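Local coordinates for lactose Operon Repressor (Escherichia coli, PDB 1JYE), which represses transcription of the lactose operon by binding operator DNA, and releases it when an inducer sugar binds, at residues G200-L205 / I213-G218; V150-P155 / F161-G166. The protein carries 1 engineered substitution. All coordinates share one frame; numbering follows the deposited sequence.

Interaction 1 of 2, residues G200-L205 / I213-G218; sequences GWHKYL and IAEREG
His-202 and Glu-215 carry this contact with their side chains alone. The contact is polar: His-202 NE2 donates to Glu-215 OE2 over 2.9 Å, nearly straight at 164°. The acceptor lies in the plane of the imidazole, at its edge. The carboxylate is turned by 49° against that ring, and the N-H reaches OE2 from above the carboxylate plane. Glu-215 OE1 is also close, 3.2 Å from His-202 NE2. Any positive charge on the imidazole would probably be favoured by this neighbour.

The CA atoms of His-202 and Glu-215 are 10.0 Å apart, and both side chains span the gap. His-202 sets CG anti to its carbonyl carbon. The Glu-215 chain leaves with CG between the backbone N and the carbonyl carbon (chi1 63°), then runs extended, and it meets the histidine at about a right angle.

Outside the two segments, the His-202 side chain touches Pro-212 and Leu-184. Trp-201 and Leu-205, on the same helix, pack on Leu-184 too.

The contact ties helix 192-207 to edge strand 214-217 at the protein surface. These elements belong to the beta-alpha-beta unit 182-186, 192-207, 214-217 of a periplasmic binding protein-like domain.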
ATOM      1  N   GLY A 200      -1.660 -19.440  16.534  1.00 14.63           N
ATOM      2  CA  GLY A 200      -2.948 -19.959  16.110  1.00 14.91           C
ATOM      3  C   GLY A 200      -2.812 -21.100  15.127  1.00 13.72           C
ATOM      4  O   GLY A 200      -3.503 -22.113  15.260  1.00 14.47           O
ATOM      5  N   TRP A 201      -1.942 -20.948  14.129  1.00 13.08           N
ATOM      6  CA  TRP A 201      -1.753 -22.020  13.162  1.00 12.78           C
ATOM      7  C   TRP A 201      -1.344 -23.293  13.885  1.00 13.75           C
ATOM      8  O   TRP A 201      -1.876 -24.364  13.609  1.00 14.45           O
ATOM      9  CB  TRP A 201      -0.671 -21.684  12.140  1.00 13.92           C
ATOM     10  CG  TRP A 201      -1.087 -20.678  11.134  1.00 12.00           C
ATOM     11  CD1 TRP A 201      -2.349 -20.458  10.667  1.00 13.06           C
ATOM     12  CD2 TRP A 201      -0.227 -19.799  10.407  1.00 13.29           C
ATOM     13  NE1 TRP A 201      -2.328 -19.492   9.685  1.00 12.87           N
ATOM     14  CE2 TRP A 201      -1.038 -19.072   9.508  1.00 12.87           C
ATOM     15  CE3 TRP A 201       1.151 -19.555  10.426  1.00 14.87           C
ATOM     16  CZ2 TRP A 201      -0.511 -18.116   8.632  1.00 14.12           C
ATOM     17  CZ3 TRP A 201       1.675 -18.604   9.556  1.00 17.01           C
ATOM     18  CH2 TRP A 201       0.842 -17.899   8.671  1.00 14.41           C
ATOM     19  N   HIS A 202      -0.393 -23.174  14.803  1.00 13.13           N
ATOM     20  CA  HIS A 202       0.067 -24.344  15.543  1.00 14.25           C
ATOM     21  C   HIS A 202      -1.045 -24.964  16.368  1.00 14.39           C
ATOM     22  O   HIS A 202      -1.158 -26.186  16.445  1.00 14.77           O
ATOM     23  CB  HIS A 202       1.246 -23.974  16.444  1.00 14.57           C
ATOM     24  CG  HIS A 202       2.552 -23.899  15.716  1.00 14.45           C
ATOM     25  ND1 HIS A 202       3.134 -24.997  15.121  1.00 15.41           N
ATOM     26  CD2 HIS A 202       3.389 -22.860  15.487  1.00 15.51           C
ATOM     27  CE1 HIS A 202       4.274 -24.640  14.557  1.00 16.51           C
ATOM     28  NE2 HIS A 202       4.452 -23.347  14.764  1.00 15.84           N
ATOM     29  N   LYS A 203      -1.866 -24.121  16.986  1.00 14.10           N
ATOM     30  CA  LYS A 203      -2.973 -24.606  17.802  1.00 15.38           C
ATOM     31  C   LYS A 203      -3.933 -25.470  16.988  1.00 15.57           C
ATOM     32  O   LYS A 203      -4.244 -26.598  17.369  1.00 14.87           O
ATOM     33  CB  LYS A 203      -3.741 -23.431  18.412  1.00 16.30           C
ATOM     34  CG  LYS A 203      -5.008 -23.840  19.156  1.00 19.69           C
ATOM     35  CD  LYS A 203      -5.742 -22.630  19.713  1.00 21.02           C
ATOM     36  CE  LYS A 203      -7.091 -23.023  20.291  1.00 23.03           C
ATOM     37  NZ  LYS A 203      -7.830 -21.854  20.851  1.00 22.70           N
ATOM     38  N   TYR A 204      -4.398 -24.948  15.859  1.00 14.15           N
ATOM     39  CA  TYR A 204      -5.339 -25.701  15.045  1.00 13.45           C
ATOM     40  C   TYR A 204      -4.728 -26.872  14.283  1.00 13.52           C
ATOM     41  O   TYR A 204      -5.404 -27.875  14.052  1.00 15.38           O
ATOM     42  CB  TYR A 204      -6.104 -24.734  14.137  1.00 14.76           C
ATOM     43  CG  TYR A 204      -6.982 -23.827  14.972  1.00 14.65           C
ATOM     44  CD1 TYR A 204      -8.129 -24.325  15.599  1.00 14.94           C
ATOM     45  CD2 TYR A 204      -6.615 -22.506  15.227  1.00 15.72           C
ATOM     46  CE1 TYR A 204      -8.880 -23.536  16.467  1.00 15.75           C
ATOM     47  CE2 TYR A 204      -7.362 -21.706  16.094  1.00 14.10           C
ATOM     48  CZ  TYR A 204      -8.488 -22.229  16.713  1.00 17.44           C
ATOM     49  OH  TYR A 204      -9.209 -21.462  17.597  1.00 19.17           O
ATOM     50  N   LEU A 205      -3.456 -26.772  13.909  1.00 13.53           N
ATOM     51  CA  LEU A 205      -2.813 -27.890  13.230  1.00 13.21           C
ATOM     52  C   LEU A 205      -2.727 -29.027  14.253  1.00 14.26           C
ATOM     53  O   LEU A 205      -3.005 -30.184  13.932  1.00 14.46           O
ATOM     54  CB  LEU A 205      -1.407 -27.516  12.750  1.00 15.59           C
ATOM     55  CG  LEU A 205      -1.329 -26.712  11.446  1.00 15.79           C
ATOM     56  CD1 LEU A 205       0.115 -26.346  11.148  1.00 18.60           C
ATOM     57  CD2 LEU A 205      -1.919 -27.535  10.307  1.00 17.30           C
ATOM     58  N   ILE A 213       5.659 -29.626   8.430  1.00 17.65           N
ATOM     59  CA  ILE A 213       6.960 -30.164   8.043  1.00 19.57           C
ATOM     60  C   ILE A 213       8.045 -29.101   8.041  1.00 19.50           C
ATOM     61  O   ILE A 213       9.227 -29.406   7.880  1.00 20.72           O
ATOM     62  CB  ILE A 213       6.919 -30.858   6.661  1.00 20.85           C
ATOM     63  CG1 ILE A 213       6.565 -29.855   5.562  1.00 22.17           C
ATOM     64  CG2 ILE A 213       5.907 -31.988   6.685  1.00 22.39           C
ATOM     65  CD1 ILE A 213       6.682 -30.446   4.166  1.00 23.61           C
ATOM     66  N   ALA A 214       7.640 -27.847   8.219  1.00 18.36           N
ATOM     67  CA  ALA A 214       8.584 -26.744   8.271  1.00 17.30           C
ATOM     68  C   ALA A 214       7.874 -25.449   8.614  1.00 15.99           C
ATOM     69  O   ALA A 214       6.701 -25.270   8.292  1.00 15.76           O
ATOM     70  CB  ALA A 214       9.302 -26.596   6.929  1.00 19.24           C
ATOM     71  N   GLU A 215       8.583 -24.566   9.304  1.00 16.67           N
ATOM     72  CA  GLU A 215       8.045 -23.259   9.641  1.00 17.40           C
ATOM     73  C   GLU A 215       9.188 -22.266   9.559  1.00 17.95           C
ATOM     74  O   GLU A 215      10.289 -22.510  10.064  1.00 18.31           O
ATOM     75  CB  GLU A 215       7.380 -23.238  11.030  1.00 19.38           C
ATOM     76  CG  GLU A 215       8.269 -23.516  12.234  1.00 20.46           C
ATOM     77  CD  GLU A 215       7.515 -23.321  13.546  1.00 23.44           C
ATOM     78  OE1 GLU A 215       7.553 -24.230  14.402  1.00 22.39           O
ATOM     79  OE2 GLU A 215       6.881 -22.255  13.723  1.00 21.32           O
ATOM     80  N   ARG A 216       8.923 -21.157   8.881  1.00 15.76           N
ATOM     81  CA  ARG A 216       9.916 -20.115   8.695  1.00 14.93           C
ATOM     82  C   ARG A 216       9.324 -18.765   9.056  1.00 14.98           C
ATOM     83  O   ARG A 216       8.142 -18.665   9.398  1.00 14.68           O
ATOM     84  CB  ARG A 216      10.413 -20.124   7.246  1.00 15.53           C
ATOM     85  CG  ARG A 216      11.415 -21.244   6.966  1.00 18.93           C
ATOM     86  CD  ARG A 216      11.618 -21.462   5.474  1.00 20.73           C
ATOM     87  NE  ARG A 216      12.739 -22.361   5.205  1.00 23.96           N
ATOM     88  CZ  ARG A 216      14.015 -21.987   5.205  1.00 26.46           C
ATOM     89  NH1 ARG A 216      14.341 -20.725   5.457  1.00 25.79           N
ATOM     90  NH2 ARG A 216      14.970 -22.874   4.948  1.00 25.86           N
ATOM     91  N   GLU A 217      10.154 -17.729   8.974  1.00 15.46           N
ATOM     92  CA  GLU A 217       9.742 -16.380   9.334  1.00 16.25           C
ATOM     93  C   GLU A 217      10.173 -15.364   8.282  1.00 15.81           C
ATOM     94  O   GLU A 217      11.325 -15.362   7.848  1.00 16.23           O
ATOM     95  CB  GLU A 217      10.369 -16.017  10.683  1.00 17.49           C
ATOM     96  CG  GLU A 217      10.009 -14.646  11.219  1.00 20.38           C
ATOM     97  CD  GLU A 217      10.799 -14.298  12.468  1.00 21.95           C
ATOM     98  OE1 GLU A 217      11.403 -15.217  13.073  1.00 24.64           O
ATOM     99  OE2 GLU A 217      10.811 -13.114  12.855  1.00 20.21           O
ATOM    100  N   GLY A 218       9.239 -14.504   7.884  1.00 16.81           N
ATOM    101  CA  GLY A 218       9.530 -13.476   6.894  1.00 16.59           C
ATOM    102  C   GLY A 218       9.408 -12.094   7.511  1.00 16.73           C
ATOM    103  O   GLY A 218       9.479 -11.959   8.731  1.00 16.03           O
TER

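Interaction 2 of 2, residues V150-P155 / F161-G166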
ATOM      1  N   VAL A 150      -2.746  -5.339  19.253  1.00 14.88           N
ATOM      2  CA  VAL A 150      -2.390  -5.945  20.530  1.00 14.80           C
ATOM      3  C   VAL A 150      -3.129  -7.270  20.661  1.00 15.62           C
ATOM      4  O   VAL A 150      -3.880  -7.666  19.767  1.00 16.60           O
ATOM      5  CB  VAL A 150      -2.837  -5.047  21.707  1.00 14.48           C
ATOM      6  CG1 VAL A 150      -2.030  -3.768  21.731  1.00 15.15           C
ATOM      7  CG2 VAL A 150      -4.332  -4.719  21.577  1.00 15.38           C
ATOM      8  N   SER A 151      -2.900  -7.957  21.774  1.00 16.18           N
ATOM      9  CA  SER A 151      -3.600  -9.203  22.047  1.00 16.86           C
ATOM     10  C   SER A 151      -4.933  -8.767  22.634  1.00 17.49           C
ATOM     11  O   SER A 151      -5.013  -7.716  23.266  1.00 17.18           O
ATOM     12  CB  SER A 151      -2.845 -10.027  23.089  1.00 17.95           C
ATOM     13  OG  SER A 151      -3.682 -11.038  23.621  1.00 21.33           O
ATOM     14  N   ASP A 152      -5.979  -9.562  22.439  1.00 19.04           N
ATOM     15  CA  ASP A 152      -7.279  -9.197  22.984  1.00 20.49           C
ATOM     16  C   ASP A 152      -7.360  -9.491  24.482  1.00 21.93           C
ATOM     17  O   ASP A 152      -8.380  -9.230  25.120  1.00 23.06           O
ATOM     18  CB  ASP A 152      -8.398  -9.920  22.225  1.00 21.05           C
ATOM     19  CG  ASP A 152      -8.167 -11.416  22.112  1.00 24.04           C
ATOM     20  OD1 ASP A 152      -7.074 -11.822  21.663  1.00 24.69           O
ATOM     21  OD2 ASP A 152      -9.090 -12.185  22.458  1.00 25.11           O
ATOM     22  N   GLN A 153      -6.274 -10.020  25.038  1.00 21.13           N
ATOM     23  CA  GLN A 153      -6.224 -10.342  26.460  1.00 23.39           C
ATOM     24  C   GLN A 153      -5.662  -9.188  27.287  1.00 22.89           C
ATOM     25  O   GLN A 153      -5.830  -9.152  28.504  1.00 23.09           O
ATOM     26  CB  GLN A 153      -5.374 -11.594  26.690  1.00 25.62           C
ATOM     27  CG  GLN A 153      -5.952 -12.861  26.078  1.00 30.21           C
ATOM     28  CD  GLN A 153      -7.343 -13.172  26.596  1.00 33.16           C
ATOM     29  OE1 GLN A 153      -7.569 -13.221  27.805  1.00 35.53           O
ATOM     30  NE2 GLN A 153      -8.281 -13.389  25.681  1.00 35.62           N
ATOM     31  N   THR A 154      -4.994  -8.246  26.628  1.00 21.36           N
ATOM     32  CA  THR A 154      -4.417  -7.106  27.334  1.00 20.38           C
ATOM     33  C   THR A 154      -5.532  -6.183  27.824  1.00 20.56           C
ATOM     34  O   THR A 154      -6.406  -5.786  27.054  1.00 19.57           O
ATOM     35  CB  THR A 154      -3.454  -6.330  26.420  1.00 20.84           C
ATOM     36  OG1 THR A 154      -2.509  -7.246  25.853  1.00 22.83           O
ATOM     37  CG2 THR A 154      -2.701  -5.266  27.214  1.00 19.90           C
ATOM     38  N   PRO A 155      -5.510  -5.831  29.122  1.00 20.56           N
ATOM     39  CA  PRO A 155      -6.500  -4.964  29.769  1.00 20.41           C
ATOM     40  C   PRO A 155      -6.469  -3.482  29.414  1.00 21.63           C
ATOM     41  O   PRO A 155      -6.265  -2.629  30.281  1.00 21.91           O
ATOM     42  CB  PRO A 155      -6.236  -5.204  31.251  1.00 21.28           C
ATOM     43  CG  PRO A 155      -4.753  -5.353  31.278  1.00 21.45           C
ATOM     44  CD  PRO A 155      -4.495  -6.273  30.096  1.00 21.37           C
ATOM     45  N   PHE A 161      -8.718  -7.918  15.017  1.00 14.44           N
ATOM     46  CA  PHE A 161      -9.376  -8.971  14.259  1.00 13.41           C
ATOM     47  C   PHE A 161      -9.209 -10.289  15.004  1.00 14.20           C
ATOM     48  O   PHE A 161      -8.244 -10.475  15.748  1.00 14.39           O
ATOM     49  CB  PHE A 161      -8.758  -9.078  12.868  1.00 13.85           C
ATOM     50  CG  PHE A 161      -9.099  -7.929  11.973  1.00 16.65           C
ATOM     51  CD1 PHE A 161     -10.399  -7.765  11.507  1.00 16.85           C
ATOM     52  CD2 PHE A 161      -8.131  -6.999  11.611  1.00 17.62           C
ATOM     53  CE1 PHE A 161     -10.735  -6.684  10.685  1.00 18.30           C
ATOM     54  CE2 PHE A 161      -8.454  -5.916  10.791  1.00 19.64           C
ATOM     55  CZ  PHE A 161      -9.761  -5.761  10.330  1.00 17.78           C
ATOM     56  N   SER A 162     -10.151 -11.202  14.809  1.00 14.46           N
ATOM     57  CA  SER A 162     -10.080 -12.497  15.471  1.00 14.92           C
ATOM     58  C   SER A 162      -8.995 -13.390  14.869  1.00 15.16           C
ATOM     59  O   SER A 162      -9.186 -13.986  13.808  1.00 16.39           O
ATOM     60  CB  SER A 162     -11.427 -13.213  15.385  1.00 16.18           C
ATOM     61  OG  SER A 162     -11.343 -14.498  15.985  1.00 17.78           O
ATOM     62  N   HIS A 163      -7.857 -13.476  15.547  1.00 13.94           N
ATOM     63  CA  HIS A 163      -6.762 -14.321  15.087  1.00 14.12           C
ATOM     64  C   HIS A 163      -7.130 -15.799  15.228  1.00 15.15           C
ATOM     65  O   HIS A 163      -6.686 -16.630  14.443  1.00 13.89           O
ATOM     66  CB  HIS A 163      -5.491 -14.008  15.880  1.00 16.47           C
ATOM     67  CG  HIS A 163      -5.708 -13.927  17.358  1.00 17.67           C
ATOM     68  ND1 HIS A 163      -5.603 -15.022  18.189  1.00 20.01           N
ATOM     69  CD2 HIS A 163      -6.059 -12.885  18.149  1.00 18.63           C
ATOM     70  CE1 HIS A 163      -5.881 -14.657  19.428  1.00 19.06           C
ATOM     71  NE2 HIS A 163      -6.161 -13.365  19.431  1.00 20.38           N
ATOM     72  N   GLU A 164      -7.942 -16.124  16.230  1.00 15.28           N
ATOM     73  CA  GLU A 164      -8.365 -17.511  16.430  1.00 16.38           C
ATOM     74  C   GLU A 164      -9.147 -17.988  15.208  1.00 15.89           C
ATOM     75  O   GLU A 164      -8.938 -19.097  14.712  1.00 15.86           O
ATOM     76  CB  GLU A 164      -9.257 -17.628  17.671  1.00 17.54           C
ATOM     77  CG  GLU A 164      -8.556 -17.324  18.986  1.00 19.18           C
ATOM     78  CD  GLU A 164      -7.662 -18.457  19.455  1.00 22.34           C
ATOM     79  OE1 GLU A 164      -6.937 -18.263  20.450  1.00 23.61           O
ATOM     80  OE2 GLU A 164      -7.691 -19.542  18.839  1.00 23.06           O
ATOM     81  N   ASP A 165     -10.048 -17.140  14.721  1.00 15.17           N
ATOM     82  CA  ASP A 165     -10.862 -17.496  13.569  1.00 16.10           C
ATOM     83  C   ASP A 165     -10.059 -17.514  12.273  1.00 14.84           C
ATOM     84  O   ASP A 165     -10.225 -18.411  11.456  1.00 14.39           O
ATOM     85  CB  ASP A 165     -12.046 -16.531  13.447  1.00 18.83           C
ATOM     86  CG  ASP A 165     -13.084 -16.745  14.538  1.00 24.41           C
ATOM     87  OD1 ASP A 165     -13.842 -15.803  14.845  1.00 27.81           O
ATOM     88  OD2 ASP A 165     -13.153 -17.868  15.078  1.00 28.60           O
ATOM     89  N   GLY A 166      -9.184 -16.527  12.094  1.00 13.58           N
ATOM     90  CA  GLY A 166      -8.386 -16.469  10.881  1.00 13.47           C
ATOM     91  C   GLY A 166      -7.453 -17.652  10.707  1.00 13.91           C
ATOM     92  O   GLY A 166      -7.316 -18.184   9.606  1.00 13.66           O
TER
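The imidazole of His-163 meets the carboxylate of Asp-152 at its edge, and no atom of 150-155 lies over either ring face. Asp-152 OD1 sits in the ring plane, facing NE2. The two flat groups are turned 60° apart. His-163 NE2 donates to Asp-152 OD1 over 2.9 Å, and the bond is almost straight at 173°. OD1 is approached from above the carboxylate plane.

His-163 places CG between its backbone N and carbonyl carbon (chi1 47°), which turns the NE2 edge of the ring toward Asp-152. A leucine in place of His-163 would probably leave Asp-152 OD1 without this donor and weaken the link from loop to helix.

Each segment has its own local bonds. Gln-153 N donates to Ser-151 OG over 3.1 Å, which makes an ST turn, within a type I beta turn from Ser-151 to Thr-154. Ser-162 OG accepts from Asp-165 N over 3.2 Å and caps the helix. Asp-152 also packs against Ile-160 and Leu-318.

This surface His-carboxylate hydrogen bond joins the loop after strand 145-147 to the N-capped first turn of helix 163-177. Between them runs strand 158-161, consistent with a crossover between the two subdomains of the periplasmic binding protein-like fold.

How the interactions relate
The two contacts are centred about 17 Å apart and follow one another along the chain, with interaction 2 closing before interaction 1 opens. Both use a histidine and a carboxylate, but they touch through a different residue, Glu-164, the neighbour of His-163. Glu-164 OE2 lies 2.7 Å from Tyr-204 OH, a probable hydrogen bond, and 3.1 Å from Lys-203 NZ in a salt bridge. The start of helix 163-177 thus faces the loop 150-155 through His-163 and helix 192-207 through Glu-164. Lys-203 and Tyr-204 directly follow His-202, so the bridge ends beside interaction 1 in the sequence.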